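Side-chain contact in fiber protein (PDB 6ITX), which probably attaches the virus to receptors on its host cell through the trimeric C-terminal head domain of the fiber, the part in this structure: residues Met99-Asn102 against Leu103-Gly107. Sequence-based numbering, arbitrary orientation.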
loop_
_atom_site.group_PDB
_atom_site.type_symbol
_atom_site.label_atom_id
_atom_site.label_comp_id
_atom_site.label_asym_id
_atom_site.label_seq_id
_atom_site.Cartn_x
_atom_site.Cartn_y
_atom_site.Cartn_z
ATOM N N MET A 99 11.831 -14.750 -7.297
ATOM C CA MET A 99 11.761 -15.338 -8.626
ATOM C C MET A 99 12.309 -14.362 -9.651
ATOM O O MET A 99 12.208 -13.145 -9.489
ATOM C CB MET A 99 10.332 -15.727 -8.980
ATOM C CG MET A 99 9.506 -16.045 -7.753
ATOM S SD MET A 99 7.790 -16.283 -8.181
ATOM C CE MET A 99 7.178 -16.697 -6.574
ATOM N N GLY A 100 12.891 -14.903 -10.708
ATOM C CA GLY A 100 13.493 -14.062 -11.706
ATOM C C GLY A 100 14.889 -13.638 -11.297
ATOM O O GLY A 100 15.501 -14.190 -10.377
ATOM N N ASN A 101 15.386 -12.616 -11.989
ATOM C CA ASN A 101 16.793 -12.228 -11.947
ATOM C C ASN A 101 16.868 -10.733 -11.686
ATOM O O ASN A 101 16.567 -9.930 -12.580
ATOM C CB ASN A 101 17.479 -12.593 -13.263
ATOM C CG ASN A 101 18.848 -11.975 -13.404
ATOM O OD1 ASN A 101 19.520 -11.672 -12.423
ATOM N ND2 ASN A 101 19.283 -11.811 -14.638
ATOM N N ASN A 102 17.295 -10.354 -10.478
ATOM C CA ASN A 102 17.341 -8.930 -10.165
ATOM C C ASN A 102 18.404 -8.171 -10.952
ATOM O O ASN A 102 18.444 -6.941 -10.866
ATOM C CB ASN A 102 17.566 -8.693 -8.672
ATOM C CG ASN A 102 18.908 -9.203 -8.188
ATOM O OD1 ASN A 102 19.689 -9.753 -8.962
ATOM N ND2 ASN A 102 19.174 -9.041 -6.894
ATOM N N LEU A 103 19.251 -8.840 -11.723
ATOM C CA LEU A 103 20.264 -8.086 -12.443
ATOM C C LEU A 103 19.851 -7.694 -13.852
ATOM O O LEU A 103 20.560 -6.899 -14.473
ATOM C CB LEU A 103 21.571 -8.862 -12.506
ATOM C CG LEU A 103 22.382 -8.753 -11.218
ATOM C CD1 LEU A 103 23.650 -9.550 -11.397
ATOM C CD2 LEU A 103 22.653 -7.291 -10.833
ATOM N N PHE A 104 18.723 -8.209 -14.353
ATOM C CA PHE A 104 18.233 -7.916 -15.704
ATOM C C PHE A 104 19.360 -7.984 -16.730
ATOM O O PHE A 104 19.467 -7.147 -17.630
ATOM C CB PHE A 104 17.524 -6.559 -15.756
ATOM C CG PHE A 104 16.464 -6.383 -14.693
ATOM C CD1 PHE A 104 15.305 -7.150 -14.713
ATOM C CD2 PHE A 104 16.638 -5.455 -13.664
ATOM C CE1 PHE A 104 14.331 -6.996 -13.725
ATOM C CE2 PHE A 104 15.679 -5.296 -12.687
ATOM C CZ PHE A 104 14.521 -6.074 -12.714
ATOM N N ASP A 105 20.221 -8.990 -16.582
ATOM C CA ASP A 105 21.306 -9.253 -17.519
ATOM C C ASP A 105 21.142 -10.598 -18.216
ATOM O O ASP A 105 22.092 -11.084 -18.832
ATOM C CB ASP A 105 22.654 -9.204 -16.794
ATOM C CG ASP A 105 22.783 -10.294 -15.729
ATOM O OD1 ASP A 105 21.821 -11.081 -15.538
ATOM O OD2 ASP A 105 23.855 -10.374 -15.083
ATOM N N SER A 106 19.965 -11.213 -18.115
ATOM C CA SER A 106 19.696 -12.571 -18.570
ATOM C C SER A 106 18.627 -12.617 -19.661
ATOM O O SER A 106 17.994 -13.656 -19.866
ATOM C CB SER A 106 19.297 -13.423 -17.364
ATOM O OG SER A 106 18.367 -14.449 -17.688
ATOM N N GLY A 107 18.408 -11.513 -20.375
ATOM C CA GLY A 107 17.461 -11.509 -21.472
ATOM C C GLY A 107 16.036 -11.307 -21.001
ATOM O O GLY A 107 15.755 -11.048 -19.828
#
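The side-chain amide of N101 links the backbone N-H of L103 to the carboxylate of D105. Its OD1 accepts the backbone N-H of L103 (N101 OD1 to L103 N, 2.9 Å), which arrives well above the carbonyl plane, away from the lone pairs. Its ND2 donates to the carboxylate of D105 (N101 ND2 to D105 OD1, 2.8 Å), a nearly straight bond with the acceptor in the amide plane. The side chains of N101 and D105 cross at about a right angle, their flat ends turned 45° from each other. With CG anti to the backbone N (chi1 168°), the N101 amide lies beside its own carbonyl carbon, within reach of both partners, and ND2 also lies beside CB of S106. Both polar atoms of one side chain are thus used, and a bond at each end of the amide should hold its rotation. Within the bend, the backbone N-H of F104 returns to the carbonyl of N101 (F104 N to N101 O, 3.3 Å). That same oxygen sits over one face of the F104 ring, toward its rim. Further out, the ring packs on A123 and Y125 of strand 118-131, and on Q140 and K142 of strand 134-144, while N102 and L103 touch I201 of a neighbouring subunit. The arrangement is a type I beta turn, N101 to F104, with an Asx turn at its first residue, leading out of strand 95-100 at the surface of the beta-rich fiber head.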